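Local coordinates for flavin prenyltransferase PAD1, mitochondrial (Aspergillus niger, PDB 6QLG), which probably attaches a dimethylallyl group to N5 and C6 of reduced FMN, giving the prenylated flavin cofactor of the ferulic acid decarboxylase FDC1, at residues A146-M149 / L150-R154; S75-A78 / E79-I82; T163-S166 / E167-R171; G52-L55 / G56-L60. All blocks are in the same frame, centred on the assembly; numbering follows the deposited sequence.

Contact 1 (A146-M149 / L150-R154); sequences ADVM and LKERR. With DMA (dimethylallyl diphosphate), chain P.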
loop_
_atom_site.group_PDB
_atom_site.type_symbol
_atom_site.label_atom_id
_atom_site.label_comp_id
_atom_site.label_asym_id
_atom_site.label_seq_id
_atom_site.Cartn_x
_atom_site.Cartn_y
_atom_site.Cartn_z
ATOM N N ALA B 146 -12.704 -14.331 20.479
ATOM C CA ALA B 146 -12.422 -14.294 19.047
ATOM C C ALA B 146 -10.964 -13.940 18.784
ATOM O O ALA B 146 -10.313 -14.549 17.925
ATOM C CB ALA B 146 -13.347 -13.297 18.352
ATOM N N ASP B 147 -10.438 -12.950 19.511
ATOM C CA ASP B 147 -9.024 -12.604 19.404
ATOM C C ASP B 147 -8.143 -13.814 19.690
ATOM O O ASP B 147 -7.117 -14.020 19.031
ATOM C CB ASP B 147 -8.702 -11.458 20.368
ATOM C CG ASP B 147 -7.342 -10.834 20.114
ATOM O OD1 ASP B 147 -7.173 -10.168 19.069
ATOM O OD2 ASP B 147 -6.445 -10.998 20.968
ATOM N N VAL B 148 -8.545 -14.639 20.659
ATOM C CA VAL B 148 -7.786 -15.839 20.994
ATOM C C VAL B 148 -7.917 -16.890 19.895
ATOM O O VAL B 148 -6.934 -17.546 19.530
ATOM C CB VAL B 148 -8.241 -16.380 22.361
ATOM C CG1 VAL B 148 -7.690 -17.774 22.592
ATOM C CG2 VAL B 148 -7.800 -15.438 23.470
ATOM N N MET B 149 -9.125 -17.067 19.350
ATOM C CA MET B 149 -9.309 -18.007 18.246
ATOM C C MET B 149 -8.397 -17.667 17.072
ATOM O O MET B 149 -7.807 -18.562 16.454
ATOM C CB MET B 149 -10.770 -18.017 17.789
ATOM C CG MET B 149 -11.773 -18.468 18.841
ATOM S SD MET B 149 -11.707 -20.237 19.190
ATOM C CE MET B 149 -12.756 -20.323 20.643
ATOM N N LEU B 150 -8.270 -16.379 16.749
ATOM C CA LEU B 150 -7.421 -15.977 15.632
ATOM C C LEU B 150 -5.955 -16.284 15.912
ATOM O O LEU B 150 -5.241 -16.775 15.031
ATOM C CB LEU B 150 -7.612 -14.491 15.332
ATOM C CG LEU B 150 -8.969 -14.093 14.745
ATOM C CD1 LEU B 150 -9.051 -12.586 14.543
ATOM C CD2 LEU B 150 -9.220 -14.828 13.439
ATOM N N LYS B 151 -5.487 -16.016 17.133
ATOM C CA LYS B 151 -4.078 -16.244 17.432
ATOM C C LYS B 151 -3.751 -17.731 17.515
ATOM O O LYS B 151 -2.631 -18.134 17.182
ATOM C CB LYS B 151 -3.684 -15.516 18.722
ATOM C CG LYS B 151 -3.881 -16.294 20.019
ATOM C CD LYS B 151 -3.509 -15.423 21.213
ATOM C CE LYS B 151 -3.986 -16.015 22.532
ATOM N NZ LYS B 151 -2.913 -16.780 23.222
ATOM N N GLU B 152 -4.708 -18.560 17.931
ATOM C CA GLU B 152 -4.517 -20.004 17.961
ATOM C C GLU B 152 -4.843 -20.669 16.630
ATOM O O GLU B 152 -4.769 -21.898 16.537
ATOM C CB GLU B 152 -5.365 -20.629 19.073
ATOM C CG GLU B 152 -5.110 -20.046 20.459
ATOM C CD GLU B 152 -3.709 -20.335 20.976
ATOM O OE1 GLU B 152 -3.094 -21.326 20.530
ATOM O OE2 GLU B 152 -3.224 -19.569 21.835
ATOM N N ARG B 153 -5.205 -19.886 15.610
ATOM C CA ARG B 153 -5.500 -20.400 14.270
ATOM C C ARG B 153 -6.681 -21.368 14.287
ATOM O O ARG B 153 -6.669 -22.403 13.618
ATOM C CB ARG B 153 -4.266 -21.051 13.636
ATOM C CG ARG B 153 -3.390 -20.091 12.834
ATOM C CD ARG B 153 -2.738 -19.046 13.728
ATOM N NE ARG B 153 -1.700 -18.289 13.031
ATOM C CZ ARG B 153 -0.973 -17.327 13.592
ATOM N NH1 ARG B 153 -1.168 -16.999 14.862
ATOM N NH2 ARG B 153 -0.048 -16.693 12.881
ATOM N N ARG B 154 -7.711 -21.029 15.055
ATOM C CA ARG B 154 -8.953 -21.787 15.083
ATOM C C ARG B 154 -10.006 -21.095 14.224
ATOM O O ARG B 154 -9.958 -19.880 14.007
ATOM C CB ARG B 154 -9.462 -21.951 16.517
ATOM C CG ARG B 154 -8.522 -22.753 17.408
ATOM C CD ARG B 154 -8.936 -22.697 18.869
ATOM N NE ARG B 154 -7.866 -23.154 19.751
ATOM C CZ ARG B 154 -7.846 -22.966 21.067
ATOM N NH1 ARG B 154 -8.843 -22.325 21.666
ATOM N NH2 ARG B 154 -6.828 -23.418 21.788
HETATM C C1 DMA P . -4.638 -16.186 29.266
HETATM O O1 DMA P . -4.656 -16.845 28.034
HETATM C C2 DMA P . -6.065 -15.828 29.666
HETATM C C3 DMA P . -6.485 -16.065 30.889
HETATM C C4 DMA P . -7.915 -15.707 31.280
HETATM C C5 DMA P . -5.546 -16.698 31.913
HETATM P PA DMA P . -3.319 -16.722 27.080
HETATM O O1A DMA P . -3.094 -15.272 26.720
HETATM O O2A DMA P . -3.516 -17.535 25.822
HETATM O O3A DMA P . -2.015 -17.282 27.921
HETATM P PB DMA P . -0.905 -18.330 27.299
HETATM O O1B DMA P . -0.456 -17.827 25.949
HETATM O O2B DMA P . -1.541 -19.692 27.150
HETATM O O3B DMA P . 0.292 -18.415 28.214
#
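A Schellman motif closes helix 141-151 here, binding Met149 to Arg154 through backbone and side chain alike. Arg153 departs from helical angles with a phi of 61°, and the turn so made brings Arg154 N back to Met149 O (2.8 Å), while Arg153 N bonds Leu150 O (3.2 Å). The two side chains then cross at about a right angle: Met149 SD touches Arg154 CD at 3.7 Å and sits at the edge of the guanidinium, near its plane. Glu152 CG lies over one face of that group, offset toward its rim, and Arg154 NH2 is bonded to Gly113 O.

Lys151 runs alongside Val148. Its CG stands between the backbone N and the carbonyl carbon (chi1 88°), close to Val148 O, and CE passes Val148 CG2 at 4.0 Å. A bend at the last torsion brings NZ to the diphosphate and to Glu152: it donates to O2A of dimethylallyl diphosphate (2.8 Å) and forms a salt bridge with Glu152 OE2 (3.1 Å), met nearly along its C-O axis. Glu162 of a second subunit also pairs with NZ, and Arg207 of a third with Glu152 OE2. NZ thus links the diphosphate to carboxylates of its own chain and of a second subunit, at a pocket built from three subunits.

Contact 2 (S75-A78 / E79-I82); sequences SKWA and EATI. With FMN (flavin mononucleotide), chain M.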
loop_
_atom_site.group_PDB
_atom_site.type_symbol
_atom_site.label_atom_id
_atom_site.label_comp_id
_atom_site.label_asym_id
_atom_site.label_seq_id
_atom_site.Cartn_x
_atom_site.Cartn_y
_atom_site.Cartn_z
ATOM N N SER B 75 -24.063 -10.738 24.465
ATOM C CA SER B 75 -23.808 -9.354 24.823
ATOM C C SER B 75 -25.068 -8.727 25.415
ATOM O O SER B 75 -26.163 -9.294 25.365
ATOM C CB SER B 75 -23.335 -8.553 23.611
ATOM O OG SER B 75 -24.427 -8.168 22.792
ATOM N N LYS B 76 -24.895 -7.534 25.988
ATOM C CA LYS B 76 -26.023 -6.807 26.563
ATOM C C LYS B 76 -27.116 -6.578 25.527
ATOM O O LYS B 76 -28.300 -6.826 25.788
ATOM C CB LYS B 76 -25.536 -5.478 27.142
ATOM C CG LYS B 76 -26.641 -4.532 27.580
ATOM C CD LYS B 76 -26.117 -3.103 27.640
ATOM C CE LYS B 76 -27.134 -2.148 28.241
ATOM N NZ LYS B 76 -26.581 -0.770 28.370
ATOM N N TRP B 77 -26.740 -6.117 24.337
ATOM C CA TRP B 77 -27.741 -5.802 23.328
ATOM C C TRP B 77 -28.244 -7.037 22.598
ATOM O O TRP B 77 -29.320 -6.987 21.991
ATOM C CB TRP B 77 -27.181 -4.765 22.353
ATOM C CG TRP B 77 -27.179 -3.421 22.997
ATOM C CD1 TRP B 77 -26.114 -2.781 23.563
ATOM C CD2 TRP B 77 -28.316 -2.581 23.216
ATOM N NE1 TRP B 77 -26.514 -1.579 24.095
ATOM C CE2 TRP B 77 -27.863 -1.435 23.898
ATOM C CE3 TRP B 77 -29.673 -2.684 22.892
ATOM C CZ2 TRP B 77 -28.719 -0.395 24.259
ATOM C CZ3 TRP B 77 -30.520 -1.651 23.249
ATOM C CH2 TRP B 77 -30.040 -0.521 23.924
ATOM N N ALA B 78 -27.508 -8.149 22.660
ATOM C CA ALA B 78 -28.063 -9.412 22.189
ATOM C C ALA B 78 -29.265 -9.822 23.031
ATOM O O ALA B 78 -30.275 -10.298 22.498
ATOM C CB ALA B 78 -26.994 -10.502 22.214
ATOM N N GLU B 79 -29.174 -9.642 24.351
ATOM C CA GLU B 79 -30.303 -9.963 25.218
ATOM C C GLU B 79 -31.507 -9.086 24.898
ATOM O O GLU B 79 -32.645 -9.567 24.879
ATOM C CB GLU B 79 -29.898 -9.813 26.685
ATOM C CG GLU B 79 -28.770 -10.748 27.101
ATOM C CD GLU B 79 -28.558 -10.786 28.602
ATOM O OE1 GLU B 79 -27.674 -11.542 29.056
ATOM O OE2 GLU B 79 -29.274 -10.064 29.328
ATOM N N ALA B 80 -31.271 -7.798 24.630
ATOM C CA ALA B 80 -32.367 -6.914 24.249
ATOM C C ALA B 80 -32.990 -7.347 22.929
ATOM O O ALA B 80 -34.217 -7.328 22.774
ATOM C CB ALA B 80 -31.872 -5.472 24.162
ATOM N N THR B 81 -32.156 -7.748 21.966
ATOM C CA THR B 81 -32.667 -8.151 20.659
ATOM C C THR B 81 -33.446 -9.457 20.751
ATOM O O THR B 81 -34.490 -9.610 20.105
ATOM C CB THR B 81 -31.508 -8.271 19.667
ATOM O OG1 THR B 81 -30.957 -6.971 19.419
ATOM C CG2 THR B 81 -31.981 -8.862 18.352
ATOM N N ILE B 82 -32.959 -10.406 21.556
ATOM C CA ILE B 82 -33.686 -11.656 21.777
ATOM C C ILE B 82 -35.092 -11.368 22.290
ATOM O O ILE B 82 -36.085 -11.897 21.778
ATOM C CB ILE B 82 -32.913 -12.561 22.753
ATOM C CG1 ILE B 82 -31.656 -13.128 22.092
ATOM C CG2 ILE B 82 -33.810 -13.677 23.279
ATOM C CD1 ILE B 82 -30.700 -13.772 23.073
HETATM N N1 FMN M . -25.896 -3.108 14.555
HETATM C C2 FMN M . -25.392 -3.683 13.407
HETATM O O2 FMN M . -24.211 -3.533 13.121
HETATM N N3 FMN M . -26.219 -4.421 12.589
HETATM C C4 FMN M . -27.551 -4.580 12.926
HETATM O O4 FMN M . -28.309 -5.236 12.208
HETATM C C4A FMN M . -28.065 -4.004 14.080
HETATM N N5 FMN M . -29.400 -4.179 14.393
HETATM C C5A FMN M . -29.928 -3.614 15.540
HETATM C C6 FMN M . -31.278 -3.789 15.864
HETATM C C7 FMN M . -31.822 -3.224 17.016
HETATM C C7M FMN M . -33.277 -3.422 17.348
HETATM C C8 FMN M . -30.989 -2.477 17.851
HETATM C C8M FMN M . -31.544 -1.851 19.102
HETATM C C9 FMN M . -29.641 -2.303 17.519
HETATM C C9A FMN M . -29.097 -2.867 16.370
HETATM N N10 FMN M . -27.749 -2.704 16.052
HETATM C C10 FMN M . -27.229 -3.262 14.898
HETATM C "C1'" FMN M . -26.849 -1.879 16.930
HETATM C "C2'" FMN M . -26.021 -2.652 17.957
HETATM O "O2'" FMN M . -26.867 -3.311 18.878
HETATM C "C3'" FMN M . -25.102 -1.670 18.685
HETATM O "O3'" FMN M . -24.141 -1.179 17.777
HETATM C "C4'" FMN M . -24.389 -2.291 19.880
HETATM O "O4'" FMN M . -23.398 -1.406 20.353
HETATM C "C5'" FMN M . -23.718 -3.606 19.515
HETATM O "O5'" FMN M . -23.227 -4.173 20.707
HETATM P P FMN M . -22.727 -5.700 20.754
HETATM O O1P FMN M . -21.748 -5.862 21.890
HETATM O O2P FMN M . -23.927 -6.587 20.981
HETATM O O3P FMN M . -22.032 -6.083 19.466
#
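The indole of Trp77 is flanked along one helical turn by Ala80, whose CB touches CE3 of the benzo ring at 3.8 Å; at the pyrrole end, CD1 lies 4.1 Å from C4' of the FMN ribityl chain. Both neighbours come in at a slant. Met106 of one neighbouring subunit and Trp225 of another also pack against the indole, which therefore sits where the flavin pocket meets a subunit boundary.

The second flat group is the peptide carbonyl of Trp77. Thr81 N (2.9 Å) and Thr81 OG1 (3.0 Å) both donate to Trp77 O, reaching it from opposite faces of the carbonyl plane. OG1 gets there because it is anti to the carbonyl carbon of Thr81 (chi1 -67°), which folds the hydroxyl back toward the preceding turn.

Ser75 is the N-cap of helix 76-85. Its OG accepts from Ala78 N at 3.1 Å, with an N-H...O angle of 152°, and donates to FMN O2P; the modelled separation of OG and O2P, 2.5 Å, is very short, so its exact value is doubtful. One turn on, Glu79 N bonds Ser75 O (3.2 Å). The same hydroxyl appears to serve both the helix end and the phosphate, and the positive end of the helix dipole, close to the phosphate, would be expected to favour binding of that anion.

Contact 3 (T163-S166 / E167-R171); sequences TPLS and EIHLR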
loop_
_atom_site.group_PDB
_atom_site.type_symbol
_atom_site.label_atom_id
_atom_site.label_comp_id
_atom_site.label_asym_id
_atom_site.label_seq_id
_atom_site.Cartn_x
_atom_site.Cartn_y
_atom_site.Cartn_z
ATOM N N THR B 163 -26.616 -3.588 6.398
ATOM C CA THR B 163 -26.857 -3.170 5.029
ATOM C C THR B 163 -27.446 -1.772 5.021
ATOM O O THR B 163 -28.269 -1.453 5.892
ATOM C CB THR B 163 -27.779 -4.145 4.283
ATOM O OG1 THR B 163 -27.645 -3.927 2.875
ATOM C CG2 THR B 163 -29.238 -3.956 4.658
ATOM N N PRO B 164 -27.016 -0.897 4.105
ATOM C CA PRO B 164 -25.880 -1.162 3.217
ATOM C C PRO B 164 -24.553 -1.065 3.970
ATOM O O PRO B 164 -24.556 -0.754 5.162
ATOM C CB PRO B 164 -26.005 -0.066 2.158
ATOM C CG PRO B 164 -26.684 1.053 2.875
ATOM C CD PRO B 164 -27.644 0.405 3.828
ATOM N N LEU B 165 -23.447 -1.336 3.287
ATOM C CA LEU B 165 -22.133 -1.354 3.913
ATOM C C LEU B 165 -21.353 -0.107 3.525
ATOM O O LEU B 165 -21.379 0.321 2.368
ATOM C CB LEU B 165 -21.349 -2.604 3.509
ATOM C CG LEU B 165 -21.939 -3.959 3.903
ATOM C CD1 LEU B 165 -21.056 -5.084 3.387
ATOM C CD2 LEU B 165 -22.115 -4.058 5.413
ATOM N N SER B 166 -20.678 0.482 4.507
ATOM C CA SER B 166 -19.761 1.582 4.268
ATOM C C SER B 166 -18.361 1.039 4.003
ATOM O O SER B 166 -18.098 -0.160 4.117
ATOM C CB SER B 166 -19.738 2.535 5.462
ATOM O OG SER B 166 -18.998 1.974 6.534
ATOM N N GLU B 167 -17.448 1.946 3.650
ATOM C CA GLU B 167 -16.061 1.543 3.453
ATOM C C GLU B 167 -15.428 1.090 4.764
ATOM O O GLU B 167 -14.517 0.254 4.754
ATOM C CB GLU B 167 -15.266 2.691 2.817
ATOM C CG GLU B 167 -13.985 3.057 3.548
ATOM C CD GLU B 167 -12.876 3.487 2.608
ATOM O OE1 GLU B 167 -11.761 2.935 2.713
ATOM O OE2 GLU B 167 -13.119 4.379 1.764
ATOM N N ILE B 168 -15.910 1.613 5.895
ATOM C CA ILE B 168 -15.449 1.146 7.202
ATOM C C ILE B 168 -15.775 -0.333 7.383
ATOM O O ILE B 168 -14.901 -1.145 7.705
ATOM C CB ILE B 168 -16.071 1.992 8.327
ATOM C CG1 ILE B 168 -15.834 3.485 8.085
ATOM C CG2 ILE B 168 -15.535 1.554 9.691
ATOM C CD1 ILE B 168 -14.420 3.924 8.334
ATOM N N HIS B 169 -17.048 -0.695 7.192
ATOM C CA HIS B 169 -17.470 -2.087 7.337
ATOM C C HIS B 169 -16.672 -3.005 6.420
ATOM O O HIS B 169 -16.189 -4.061 6.844
ATOM C CB HIS B 169 -18.964 -2.219 7.032
ATOM C CG HIS B 169 -19.836 -1.316 7.847
ATOM N ND1 HIS B 169 -20.882 -0.605 7.301
ATOM C CD2 HIS B 169 -19.831 -1.022 9.169
ATOM C CE1 HIS B 169 -21.478 0.096 8.249
ATOM N NE2 HIS B 169 -20.861 -0.140 9.391
ATOM N N LEU B 170 -16.529 -2.615 5.151
ATOM C CA LEU B 170 -15.889 -3.488 4.173
ATOM C C LEU B 170 -14.399 -3.631 4.447
ATOM O O LEU B 170 -13.835 -4.719 4.273
ATOM C CB LEU B 170 -16.137 -2.957 2.760
ATOM C CG LEU B 170 -17.538 -3.302 2.249
ATOM C CD1 LEU B 170 -17.860 -2.564 0.966
ATOM C CD2 LEU B 170 -17.664 -4.809 2.054
ATOM N N ARG B 171 -13.743 -2.551 4.878
ATOM C CA ARG B 171 -12.340 -2.655 5.265
ATOM C C ARG B 171 -12.170 -3.600 6.448
ATOM O O ARG B 171 -11.262 -4.439 6.459
ATOM C CB ARG B 171 -11.775 -1.272 5.597
ATOM C CG ARG B 171 -10.374 -1.309 6.195
ATOM C CD ARG B 171 -10.122 -0.132 7.125
ATOM N NE ARG B 171 -10.794 -0.285 8.411
ATOM C CZ ARG B 171 -11.267 0.729 9.133
ATOM N NH1 ARG B 171 -11.141 1.973 8.693
ATOM N NH2 ARG B 171 -11.864 0.497 10.295
#
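His169 and Ser166 form a capping box at the start of helix 167-178, with the histidine ring folded back over the N-cap. Its CB rests 4.0 Å from Leu165 CD2. CG lies anti to the carbonyl carbon (chi1 -55°), which turns the ring toward the loop and puts Ser166 OG over one face, 3.3 Å above the ring plane and offset toward the rim. ND1 accepts the backbone N-H of Ser166 at 3.0 Å; the bond is almost straight (174°), although Ser166 N is tilted 29° out of the ring plane. At the tip, NE2 is hydrogen-bonded to Asp147 OD2 of a neighbouring subunit, and the acceptor role of ND1 is consistent with a ring protonated on NE2.

Ser166 OG completes the box with weak bonds from His169 N (3.4 Å) and Ile168 N (3.2 Å). Leu170 N bonds Ser166 O (3.1 Å), closing the first turn. The loop before it, with a cis peptide ahead of Pro164, runs along the subunit boundary, where Leu165 O accepts from Arg153 NH1 of the same neighbour. Beside the cap, Leu165 and Leu170 cross at about a right angle, with CD1 of Leu165 3.7 Å from CD2 of Leu170.

Contact 4 (G52-L55 / G56-L60); sequences GAML and GIKVL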
loop_
_atom_site.group_PDB
_atom_site.type_symbol
_atom_site.label_atom_id
_atom_site.label_comp_id
_atom_site.label_asym_id
_atom_site.label_seq_id
_atom_site.Cartn_x
_atom_site.Cartn_y
_atom_site.Cartn_z
ATOM N N GLY B 52 -31.495 -10.383 14.106
ATOM C CA GLY B 52 -31.314 -11.760 13.688
ATOM C C GLY B 52 -30.985 -12.691 14.837
ATOM O O GLY B 52 -30.213 -13.640 14.673
ATOM N N ALA B 53 -31.567 -12.427 16.011
ATOM C CA ALA B 53 -31.300 -13.265 17.176
ATOM C C ALA B 53 -31.697 -14.716 16.936
ATOM O O ALA B 53 -31.060 -15.628 17.474
ATOM C CB ALA B 53 -32.030 -12.711 18.401
ATOM N N MET B 54 -32.737 -14.951 16.126
ATOM C CA MET B 54 -33.162 -16.318 15.840
ATOM C C MET B 54 -32.070 -17.121 15.144
ATOM O O MET B 54 -32.036 -18.351 15.264
ATOM C CB MET B 54 -34.436 -16.310 14.993
ATOM C CG MET B 54 -35.124 -17.668 14.881
ATOM S SD MET B 54 -35.556 -18.417 16.471
ATOM C CE MET B 54 -36.464 -17.083 17.224
ATOM N N LEU B 55 -31.171 -16.451 14.416
ATOM C CA LEU B 55 -30.049 -17.158 13.804
ATOM C C LEU B 55 -29.173 -17.817 14.863
ATOM O O LEU B 55 -28.776 -18.979 14.716
ATOM C CB LEU B 55 -29.221 -16.199 12.946
ATOM C CG LEU B 55 -29.912 -15.538 11.750
ATOM C CD1 LEU B 55 -28.981 -14.534 11.085
ATOM C CD2 LEU B 55 -30.376 -16.583 10.751
ATOM N N GLY B 56 -28.868 -17.094 15.942
ATOM C CA GLY B 56 -28.053 -17.674 16.997
ATOM C C GLY B 56 -28.791 -18.741 17.785
ATOM O O GLY B 56 -28.201 -19.749 18.186
ATOM N N ILE B 57 -30.088 -18.534 18.021
ATOM C CA ILE B 57 -30.882 -19.535 18.730
ATOM C C ILE B 57 -30.904 -20.845 17.953
ATOM O O ILE B 57 -30.726 -21.929 18.524
ATOM C CB ILE B 57 -32.303 -19.003 18.992
ATOM C CG1 ILE B 57 -32.274 -17.895 20.048
ATOM C CG2 ILE B 57 -33.228 -20.129 19.432
ATOM C CD1 ILE B 57 -33.498 -17.002 20.031
ATOM N N LYS B 58 -31.102 -20.768 16.635
ATOM C CA LYS B 58 -31.165 -21.986 15.835
ATOM C C LYS B 58 -29.799 -22.643 15.690
ATOM O O LYS B 58 -29.719 -23.861 15.493
ATOM C CB LYS B 58 -31.768 -21.683 14.466
ATOM C CG LYS B 58 -33.240 -21.308 14.529
ATOM C CD LYS B 58 -33.970 -21.717 13.266
ATOM C CE LYS B 58 -35.388 -22.165 13.573
ATOM N NZ LYS B 58 -35.662 -23.517 13.013
ATOM N N VAL B 59 -28.716 -21.867 15.783
ATOM C CA VAL B 59 -27.387 -22.469 15.784
ATOM C C VAL B 59 -27.185 -23.304 17.043
ATOM O O VAL B 59 -26.663 -24.424 16.986
ATOM C CB VAL B 59 -26.303 -21.384 15.636
ATOM C CG1 VAL B 59 -24.952 -21.914 16.092
ATOM C CG2 VAL B 59 -26.222 -20.903 14.190
ATOM N N LEU B 60 -27.604 -22.779 18.198
ATOM C CA LEU B 60 -27.477 -23.527 19.445
ATOM C C LEU B 60 -28.282 -24.822 19.396
ATOM O O LEU B 60 -27.819 -25.869 19.863
ATOM C CB LEU B 60 -27.927 -22.663 20.624
ATOM C CG LEU B 60 -26.982 -21.551 21.083
ATOM C CD1 LEU B 60 -27.694 -20.612 22.045
ATOM C CD2 LEU B 60 -25.738 -22.136 21.725
#
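Met54 and Ile57 touch one turn apart at the start of helix 53-65, the helix of the beta-alpha-beta unit that joins strands 42-47 and 69-74. The backbone bonds come first. Ile57 N donates to Ala53 O at 3.1 Å, lying in the carbonyl plane, and Gly56 N adds a weak, strongly bent bond to the same oxygen. Lys58 N to Met54 O (2.9 Å) and Val59 N to Leu55 O (3.1 Å) continue the helical ladder. Ahead of it, Gly52 turns the chain with a phi of 116°, and its N is bonded to Glu85 OE1.

Among apolar contacts, Met54 leads. Its first torsion (chi1 -168°) sets CG beside the carbonyl carbon, and bends at the next two torsions bring SD to 4.1 Å from Ile57 CG2 and CE to 4.1 Å from Ile57 CD1. Met54 CG also meets Lys58 CG, the two side chains crossing at an angle. Closer still, carbons lie against carbonyl oxygens of the preceding turn: Val59 CG2 is 3.2 Å from Leu55 O.

The charged part belongs to Lys58 alone: NZ leads away to salt bridges with Glu198 and Asp202 of helix 197-210, whose Ile201 and Val205 pack on its side chain. Hydrocarbon and sulfur of Met54 thus adjoin Ile57 and the aliphatic part of Lys58, whose amine, held by two carboxylates, ties the helix to helix 197-210.

Along the chain the order is contact 4, contact 2, contact 1, contact 3, all on helices or at their ends, around one parallel sheet of Rossmann-like strand order. Contacts 4 and 2 are neighbours, with centres 12 Å apart, and they touch where Ala53 CB meets Ile82 CG1 (3.7 Å). Contacts 1 and 3 lie farther off: their centres are 24 Å from each other and 22 to 24 Å from the remaining two. Between subunits, contacts 1 and 3 do meet, because residues 163-171 of one chain bind residues 147-153 of a neighbour. In the twelve-chain assembly, therefore, flavin and prenyl-donor sites are built where subunits meet.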